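Glucuronan lyase A (Trichoderma reesei, PDB 2ZZJ) probably cleaves beta-1,4-linked glucuronan within the chain as an endo-acting polysaccharide lyase, and binds a calcium ion. Local coordinates at residues L143-Q157 with F168-E180. Numbering follows the deposited sequence.
Sequences LATVSAGAWHRVVLQ and FKIWFDGAKVHEE
In one antiparallel sheet of this beta-jelly roll, strand 152-157 pairs with strand 168-172; within the type I' turn F172 to A175, D173 lies beside H152 and R153, and its carboxylate ties the turn to strand 152-157. H152 ND1 donates to D173 OD2 at 2.8 Å, nearly straight (163°) and on the syn lone pair, with imidazole and carboxylate almost coplanar. H152 NE2, also in the ring plane, donates to S147 O at 2.8 Å, so both nitrogens are held and the ring's rotation is fixed. D173 OD1 takes the backbone N of R153 at 2.8 Å, while D173 N returns a bond to R153 O. Bent at chi2 and chi3, the R153 side chain folds back to lay its guanidinium flat over the carboxylate, planes 9° apart; NH1 to OD1 is a stacked salt bridge without a directed N-H, and water 2 joins NH1 to OD2. NE has its own salt bridge, to D236.

Jelly-roll sandwiches bury one face of each sheet, and here V154, L156, I170 and F172 contribute to it, L156 meeting I112 of the opposing sheet. With CG anti to the backbone N (chi1 -175°), the F172 ring reaches residues 144-146: A144 CB sits over one face, 3.8 Å from the centroid, and F172 CZ lies 3.4 Å from H152 CG, over the imidazole's rim. Farther along, the L143 and I170 side chains cross at about a right angle, CD1 of L143 3.6 Å from CD1 of I170, and L143 CD2 meets H178 CB, one of the two residues of a classic bulge opposite I170. On the other face, Q157 OE1 receives K169 NZ at 3.1 Å from above its carbonyl plane and also lies at the indole edge of W171; Q157 NE2 bonds to E67.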
ATOM      1  N   LEU A 143      -9.054   9.826   5.019  1.00 19.25           N
ATOM      2  CA  LEU A 143      -9.245   8.906   6.142  1.00 18.31           C
ATOM      3  C   LEU A 143      -8.647   9.432   7.419  1.00 18.73           C
ATOM      4  O   LEU A 143      -9.171   9.183   8.524  1.00 18.11           O
ATOM      5  CB  LEU A 143      -8.668   7.529   5.824  1.00 19.32           C
ATOM      6  CG  LEU A 143      -9.205   6.846   4.572  1.00 20.01           C
ATOM      7  CD1 LEU A 143      -8.381   5.619   4.215  1.00 22.88           C
ATOM      8  CD2 LEU A 143     -10.662   6.462   4.828  1.00 25.08           C
ATOM      9  N   ALA A 144      -7.524  10.128   7.283  1.00 17.77           N
ATOM     10  CA  ALA A 144      -6.817  10.694   8.410  1.00 18.64           C
ATOM     11  C   ALA A 144      -5.839  11.718   7.926  1.00 19.12           C
ATOM     12  O   ALA A 144      -5.222  11.557   6.860  1.00 18.03           O
ATOM     13  CB  ALA A 144      -6.048   9.628   9.188  1.00 18.90           C
ATOM     14  N   THR A 145      -5.678  12.760   8.733  1.00 19.13           N
ATOM     15  CA  THR A 145      -4.594  13.719   8.572  1.00 19.39           C
ATOM     16  C   THR A 145      -3.272  13.071   8.980  1.00 19.11           C
ATOM     17  O   THR A 145      -3.138  12.463  10.066  1.00 19.85           O
ATOM     18  CB  THR A 145      -4.854  14.991   9.440  1.00 20.40           C
ATOM     19  OG1 THR A 145      -6.117  15.532   9.057  1.00 24.47           O
ATOM     20  CG2 THR A 145      -3.804  16.010   9.176  1.00 21.67           C
ATOM     21  N   VAL A 146      -2.291  13.198   8.103  1.00 17.23           N
ATOM     22  CA  VAL A 146      -1.015  12.568   8.316  1.00 17.86           C
ATOM     23  C   VAL A 146       0.045  13.620   8.618  1.00 18.18           C
ATOM     24  O   VAL A 146       0.326  14.489   7.762  1.00 18.86           O
ATOM     25  CB  VAL A 146      -0.584  11.728   7.055  1.00 16.53           C
ATOM     26  CG1 VAL A 146       0.710  11.052   7.320  1.00 16.62           C
ATOM     27  CG2 VAL A 146      -1.661  10.703   6.675  1.00 17.10           C
ATOM     28  N   SER A 147       0.612  13.546   9.808  1.00 17.28           N
ATOM     29  CA  SER A 147       1.730  14.390  10.201  1.00 18.06           C
ATOM     30  C   SER A 147       3.066  13.852   9.706  1.00 17.72           C
ATOM     31  O   SER A 147       3.310  12.644   9.699  1.00 17.46           O
ATOM     32  CB  SER A 147       1.766  14.554  11.718  1.00 18.43           C
ATOM     33  OG  SER A 147       2.061  13.308  12.341  1.00 18.11           O
ATOM     34  N   ALA A 148       3.933  14.752   9.282  1.00 16.93           N
ATOM     35  CA  ALA A 148       5.278  14.367   8.874  1.00 16.46           C
ATOM     36  C   ALA A 148       6.193  14.111  10.068  1.00 16.84           C
ATOM     37  O   ALA A 148       5.976  14.658  11.164  1.00 17.23           O
ATOM     38  CB  ALA A 148       5.886  15.469   7.957  1.00 16.20           C
ATOM     39  N   GLY A 149       7.238  13.307   9.868  1.00 15.55           N
ATOM     40  CA  GLY A 149       8.260  13.090  10.887  1.00 15.28           C
ATOM     41  C   GLY A 149       7.829  12.313  12.116  1.00 16.58           C
ATOM     42  O   GLY A 149       8.575  12.279  13.111  1.00 17.85           O
ATOM     43  N   ALA A 150       6.686  11.625  12.017  1.00 15.70           N
ATOM     44  CA  ALA A 150       6.146  10.817  13.099  1.00 15.28           C
ATOM     45  C   ALA A 150       5.731   9.428  12.595  1.00 14.63           C
ATOM     46  O   ALA A 150       5.117   9.325  11.532  1.00 14.40           O
ATOM     47  CB  ALA A 150       4.917  11.527  13.696  1.00 16.63           C
ATOM     48  N   TRP A 151       5.990   8.391  13.392  1.00 14.74           N
ATOM     49  CA  TRP A 151       5.518   7.027  13.047  1.00 13.22           C
ATOM     50  C   TRP A 151       4.008   6.940  13.163  1.00 13.67           C
ATOM     51  O   TRP A 151       3.422   7.253  14.236  1.00 14.20           O
ATOM     52  CB  TRP A 151       6.150   5.973  13.948  1.00 13.97           C
ATOM     53  CG  TRP A 151       7.574   5.697  13.584  1.00 13.63           C
ATOM     54  CD1 TRP A 151       8.710   6.191  14.185  1.00 14.10           C
ATOM     55  CD2 TRP A 151       8.003   4.883  12.508  1.00 11.30           C
ATOM     56  NE1 TRP A 151       9.822   5.701  13.547  1.00 15.41           N
ATOM     57  CE2 TRP A 151       9.414   4.889  12.512  1.00 14.85           C
ATOM     58  CE3 TRP A 151       7.324   4.145  11.519  1.00 11.84           C
ATOM     59  CZ2 TRP A 151      10.164   4.180  11.569  1.00 14.04           C
ATOM     60  CZ3 TRP A 151       8.059   3.439  10.596  1.00 12.75           C
ATOM     61  CH2 TRP A 151       9.475   3.463  10.624  1.00 12.88           C
ATOM     62  N   HIS A 152       3.369   6.508  12.088  1.00 11.84           N
ATOM     63  CA  HIS A 152       1.935   6.217  12.073  1.00 11.95           C
ATOM     64  C   HIS A 152       1.696   4.726  11.903  1.00 11.94           C
ATOM     65  O   HIS A 152       2.543   4.045  11.383  1.00 12.80           O
ATOM     66  CB  HIS A 152       1.266   6.978  10.939  1.00 11.73           C
ATOM     67  CG  HIS A 152       1.409   8.461  11.085  1.00 12.75           C
ATOM     68  ND1 HIS A 152       0.835   9.162  12.133  1.00 15.57           N
ATOM     69  CD2 HIS A 152       2.064   9.373  10.328  1.00 12.92           C
ATOM     70  CE1 HIS A 152       1.142  10.444  12.013  1.00 17.72           C
ATOM     71  NE2 HIS A 152       1.864  10.607  10.912  1.00 14.14           N
ATOM     72  N   ARG A 153       0.553   4.241  12.381  1.00 10.91           N
ATOM     73  CA  ARG A 153       0.289   2.837  12.448  1.00 11.10           C
ATOM     74  C   ARG A 153      -1.048   2.583  11.808  1.00 11.85           C
ATOM     75  O   ARG A 153      -2.069   3.169  12.218  1.00 12.32           O
ATOM     76  CB  ARG A 153       0.267   2.350  13.924  1.00 10.88           C
ATOM     77  CG  ARG A 153       1.621   2.483  14.665  1.00 12.81           C
ATOM     78  CD  ARG A 153       1.830   3.871  15.313  1.00 16.62           C
ATOM     79  NE  ARG A 153       0.817   4.198  16.324  1.00 20.71           N
ATOM     80  CZ  ARG A 153       0.513   5.453  16.690  1.00 22.44           C
ATOM     81  NH1 ARG A 153       1.134   6.498  16.119  1.00 19.01           N
ATOM     82  NH2 ARG A 153      -0.424   5.670  17.609  1.00 19.46           N
ATOM     83  N   VAL A 154      -1.051   1.678  10.827  1.00 12.13           N
ATOM     84  CA  VAL A 154      -2.218   1.430   9.983  1.00 11.36           C
ATOM     85  C   VAL A 154      -2.608  -0.024  10.184  1.00 12.21           C
ATOM     86  O   VAL A 154      -1.731  -0.915  10.172  1.00 11.10           O
ATOM     87  CB  VAL A 154      -1.913   1.665   8.466  1.00 11.39           C
ATOM     88  CG1 VAL A 154      -3.103   1.240   7.584  1.00 11.66           C
ATOM     89  CG2 VAL A 154      -1.542   3.133   8.189  1.00 11.84           C
ATOM     90  N   VAL A 155      -3.902  -0.249  10.432  1.00 11.74           N
ATOM     91  CA  VAL A 155      -4.441  -1.603  10.480  1.00 12.59           C
ATOM     92  C   VAL A 155      -5.629  -1.662   9.520  1.00 13.28           C
ATOM     93  O   VAL A 155      -6.494  -0.737   9.525  1.00 12.91           O
ATOM     94  CB  VAL A 155      -4.854  -2.053  11.892  1.00 12.25           C
ATOM     95  CG1 VAL A 155      -5.476  -3.482  11.841  1.00 13.20           C
ATOM     96  CG2 VAL A 155      -3.660  -2.019  12.881  1.00 12.43           C
ATOM     97  N   LEU A 156      -5.644  -2.702   8.682  1.00 12.17           N
ATOM     98  CA  LEU A 156      -6.767  -2.960   7.789  1.00 13.77           C
ATOM     99  C   LEU A 156      -7.423  -4.264   8.205  1.00 14.35           C
ATOM    100  O   LEU A 156      -6.746  -5.252   8.504  1.00 14.84           O
ATOM    101  CB  LEU A 156      -6.316  -3.091   6.329  1.00 13.90           C
ATOM    102  CG  LEU A 156      -5.268  -2.103   5.796  1.00 17.06           C
ATOM    103  CD1 LEU A 156      -4.839  -2.505   4.370  1.00 20.37           C
ATOM    104  CD2 LEU A 156      -5.840  -0.746   5.781  1.00 19.22           C
ATOM    105  N   GLN A 157      -8.747  -4.278   8.251  1.00 15.43           N
ATOM    106  CA  GLN A 157      -9.450  -5.567   8.359  1.00 15.17           C
ATOM    107  C   GLN A 157     -10.323  -5.674   7.131  1.00 16.12           C
ATOM    108  O   GLN A 157     -11.215  -4.860   6.966  1.00 16.11           O
ATOM    109  CB  GLN A 157     -10.301  -5.601   9.614  1.00 15.41           C
ATOM    110  CG  GLN A 157     -11.149  -6.876   9.711  1.00 16.07           C
ATOM    111  CD  GLN A 157     -12.111  -6.857  10.872  1.00 17.13           C
ATOM    112  OE1 GLN A 157     -12.254  -5.850  11.562  1.00 19.29           O
ATOM    113  NE2 GLN A 157     -12.799  -7.983  11.081  1.00 20.00           N
ATOM    114  N   PHE A 168     -14.668  -3.545   4.729  1.00 21.75           N
ATOM    115  CA  PHE A 168     -13.446  -2.778   4.491  1.00 20.06           C
ATOM    116  C   PHE A 168     -13.317  -1.796   5.643  1.00 20.13           C
ATOM    117  O   PHE A 168     -14.069  -0.833   5.765  1.00 19.83           O
ATOM    118  CB  PHE A 168     -13.564  -2.107   3.118  1.00 20.90           C
ATOM    119  CG  PHE A 168     -12.343  -1.312   2.678  1.00 18.87           C
ATOM    120  CD1 PHE A 168     -11.267  -1.947   2.063  1.00 21.12           C
ATOM    121  CD2 PHE A 168     -12.330   0.065   2.792  1.00 19.84           C
ATOM    122  CE1 PHE A 168     -10.152  -1.217   1.608  1.00 19.21           C
ATOM    123  CE2 PHE A 168     -11.219   0.804   2.335  1.00 20.95           C
ATOM    124  CZ  PHE A 168     -10.130   0.150   1.767  1.00 19.84           C
ATOM    125  N   LYS A 169     -12.391  -2.102   6.553  1.00 19.06           N
ATOM    126  CA  LYS A 169     -12.253  -1.375   7.804  1.00 18.39           C
ATOM    127  C   LYS A 169     -10.800  -0.952   7.962  1.00 17.51           C
ATOM    128  O   LYS A 169      -9.913  -1.735   7.650  1.00 16.90           O
ATOM    129  CB  LYS A 169     -12.661  -2.283   8.975  1.00 17.04           C
ATOM    130  CG  LYS A 169     -14.090  -2.817   8.814  1.00 18.79           C
ATOM    131  CD  LYS A 169     -14.457  -3.916   9.816  1.00 21.59           C
ATOM    132  CE  LYS A 169     -14.479  -3.399  11.240  1.00 24.41           C
ATOM    133  NZ  LYS A 169     -14.951  -4.495  12.196  1.00 26.91           N
ATOM    134  N   ILE A 170     -10.580   0.279   8.432  1.00 16.16           N
ATOM    135  CA  ILE A 170      -9.228   0.846   8.575  1.00 16.04           C
ATOM    136  C   ILE A 170      -9.106   1.595   9.907  1.00 16.42           C
ATOM    137  O   ILE A 170     -10.000   2.372  10.285  1.00 14.94           O
ATOM    138  CB  ILE A 170      -8.911   1.838   7.430  1.00 16.56           C
ATOM    139  CG1 ILE A 170      -9.060   1.169   6.054  1.00 16.02           C
ATOM    140  CG2 ILE A 170      -7.486   2.473   7.609  1.00 16.53           C
ATOM    141  CD1 ILE A 170      -8.773   2.079   4.833  1.00 17.53           C
ATOM    142  N   TRP A 171      -7.981   1.379  10.597  1.00 14.77           N
ATOM    143  CA  TRP A 171      -7.614   2.074  11.816  1.00 15.36           C
ATOM    144  C   TRP A 171      -6.349   2.869  11.515  1.00 15.00           C
ATOM    145  O   TRP A 171      -5.466   2.386  10.757  1.00 13.74           O
ATOM    146  CB  TRP A 171      -7.267   1.091  12.940  1.00 16.15           C
ATOM    147  CG  TRP A 171      -8.422   0.446  13.618  1.00 16.95           C
ATOM    148  CD1 TRP A 171      -8.946   0.771  14.853  1.00 20.39           C
ATOM    149  CD2 TRP A 171      -9.195  -0.644  13.129  1.00 17.94           C
ATOM    150  NE1 TRP A 171     -10.004  -0.060  15.145  1.00 20.26           N
ATOM    151  CE2 TRP A 171     -10.173  -0.945  14.115  1.00 20.18           C
ATOM    152  CE3 TRP A 171      -9.140  -1.427  11.971  1.00 20.78           C
ATOM    153  CZ2 TRP A 171     -11.099  -1.984  13.961  1.00 21.95           C
ATOM    154  CZ3 TRP A 171     -10.068  -2.487  11.824  1.00 21.56           C
ATOM    155  CH2 TRP A 171     -11.043  -2.728  12.807  1.00 20.56           C
ATOM    156  N   PHE A 172      -6.248   4.061  12.102  1.00 14.14           N
ATOM    157  CA  PHE A 172      -5.050   4.911  11.952  1.00 14.58           C
ATOM    158  C   PHE A 172      -4.641   5.380  13.350  1.00 15.34           C
ATOM    159  O   PHE A 172      -5.471   5.946  14.085  1.00 16.09           O
ATOM    160  CB  PHE A 172      -5.350   6.113  11.053  1.00 14.52           C
ATOM    161  CG  PHE A 172      -4.145   6.974  10.759  1.00 14.84           C
ATOM    162  CD1 PHE A 172      -3.252   6.626   9.738  1.00 14.87           C
ATOM    163  CD2 PHE A 172      -3.905   8.138  11.496  1.00 14.17           C
ATOM    164  CE1 PHE A 172      -2.125   7.436   9.478  1.00 16.45           C
ATOM    165  CE2 PHE A 172      -2.803   8.939  11.241  1.00 14.23           C
ATOM    166  CZ  PHE A 172      -1.911   8.592  10.232  1.00 16.37           C
ATOM    167  N   ASP A 173      -3.401   5.121  13.731  1.00 14.30           N
ATOM    168  CA  ASP A 173      -2.889   5.487  15.056  1.00 15.49           C
ATOM    169  C   ASP A 173      -3.826   5.080  16.203  1.00 16.62           C
ATOM    170  O   ASP A 173      -4.055   5.850  17.151  1.00 16.62           O
ATOM    171  CB  ASP A 173      -2.532   6.985  15.122  1.00 15.24           C
ATOM    172  CG  ASP A 173      -1.372   7.338  14.206  1.00 16.94           C
ATOM    173  OD1 ASP A 173      -0.827   6.411  13.573  1.00 16.20           O
ATOM    174  OD2 ASP A 173      -0.966   8.509  14.140  1.00 17.48           O
ATOM    175  N   GLY A 174      -4.382   3.885  16.092  1.00 17.16           N
ATOM    176  CA  GLY A 174      -5.088   3.272  17.218  1.00 18.78           C
ATOM    177  C   GLY A 174      -6.576   3.557  17.233  1.00 18.98           C
ATOM    178  O   GLY A 174      -7.305   3.008  18.075  1.00 19.55           O
ATOM    179  N   ALA A 175      -7.029   4.383  16.292  1.00 18.58           N
ATOM    180  CA  ALA A 175      -8.437   4.746  16.183  1.00 19.77           C
ATOM    181  C   ALA A 175      -9.078   4.221  14.896  1.00 19.88           C
ATOM    182  O   ALA A 175      -8.474   4.295  13.831  1.00 17.54           O
ATOM    183  CB  ALA A 175      -8.557   6.263  16.275  1.00 21.16           C
ATOM    184  N   LYS A 176     -10.298   3.683  14.990  1.00 19.83           N
ATOM    185  CA  LYS A 176     -11.028   3.283  13.805  1.00 21.02           C
ATOM    186  C   LYS A 176     -11.356   4.559  13.063  1.00 21.70           C
ATOM    187  O   LYS A 176     -11.948   5.480  13.663  1.00 22.34           O
ATOM    188  CB  LYS A 176     -12.325   2.569  14.175  1.00 20.93           C
ATOM    189  CG  LYS A 176     -13.026   1.893  13.008  1.00 22.16           C
ATOM    190  CD  LYS A 176     -14.201   1.012  13.510  1.00 23.88           C
ATOM    191  CE  LYS A 176     -13.873  -0.449  13.301  1.00 29.26           C
ATOM    192  NZ  LYS A 176     -14.677  -1.432  14.129  1.00 33.93           N
ATOM    193  N   VAL A 177     -10.945   4.630  11.795  1.00 20.90           N
ATOM    194  CA  VAL A 177     -11.221   5.811  10.954  1.00 21.22           C
ATOM    195  C   VAL A 177     -12.125   5.516   9.785  1.00 21.41           C
ATOM    196  O   VAL A 177     -12.605   6.439   9.125  1.00 23.24           O
ATOM    197  CB  VAL A 177      -9.943   6.541  10.443  1.00 20.25           C
ATOM    198  CG1 VAL A 177      -9.152   7.090  11.614  1.00 20.03           C
ATOM    199  CG2 VAL A 177      -9.127   5.639   9.520  1.00 18.92           C
ATOM    200  N   HIS A 178     -12.365   4.241   9.496  1.00 21.04           N
ATOM    201  CA  HIS A 178     -13.260   3.918   8.416  1.00 21.02           C
ATOM    202  C   HIS A 178     -13.826   2.539   8.608  1.00 21.42           C
ATOM    203  O   HIS A 178     -13.111   1.618   8.958  1.00 19.71           O
ATOM    204  CB  HIS A 178     -12.542   3.990   7.059  1.00 21.10           C
ATOM    205  CG  HIS A 178     -13.466   3.897   5.881  1.00 23.15           C
ATOM    206  ND1 HIS A 178     -14.213   4.969   5.439  1.00 25.43           N
ATOM    207  CD2 HIS A 178     -13.787   2.858   5.071  1.00 24.12           C
ATOM    208  CE1 HIS A 178     -14.938   4.598   4.394  1.00 24.49           C
ATOM    209  NE2 HIS A 178     -14.709   3.321   4.160  1.00 25.21           N
ATOM    210  N   GLU A 179     -15.128   2.379   8.389  1.00 22.10           N
ATOM    211  CA  GLU A 179     -15.647   1.034   8.271  1.00 23.76           C
ATOM    212  C   GLU A 179     -16.861   1.047   7.379  1.00 24.62           C
ATOM    213  O   GLU A 179     -17.675   1.986   7.419  1.00 25.48           O
ATOM    214  CB  GLU A 179     -15.900   0.395   9.645  1.00 24.45           C
ATOM    215  CG  GLU A 179     -17.341   0.322  10.105  1.00 27.19           C
ATOM    216  CD  GLU A 179     -17.470   0.298  11.608  1.00 30.92           C
ATOM    217  OE1 GLU A 179     -17.863   1.344  12.160  1.00 32.03           O
ATOM    218  OE2 GLU A 179     -17.144  -0.733  12.229  1.00 32.01           O
ATOM    219  N   GLU A 180     -16.936   0.055   6.525  1.00 25.28           N
ATOM    220  CA  GLU A 180     -18.124  -0.136   5.723  1.00 26.83           C
ATOM    221  C   GLU A 180     -18.340  -1.622   5.492  1.00 27.93           C
ATOM    222  O   GLU A 180     -17.383  -2.404   5.440  1.00 26.96           O
ATOM    223  CB  GLU A 180     -18.062   0.677   4.427  1.00 27.36           C
ATOM    224  CG  GLU A 180     -17.050   0.213   3.425  1.00 26.14           C
ATOM    225  CD  GLU A 180     -16.960   1.173   2.250  1.00 26.96           C
ATOM    226  OE1 GLU A 180     -17.834   1.100   1.366  1.00 27.76           O
ATOM    227  OE2 GLU A 180     -16.028   2.002   2.205  1.00 24.27           O
TER
HETATM  228  O   HOH W   1      -3.991   1.880  13.992  1.00 17.75           O
HETATM  229  O   HOH W   2       0.568   9.479  16.519  1.00 48.89           O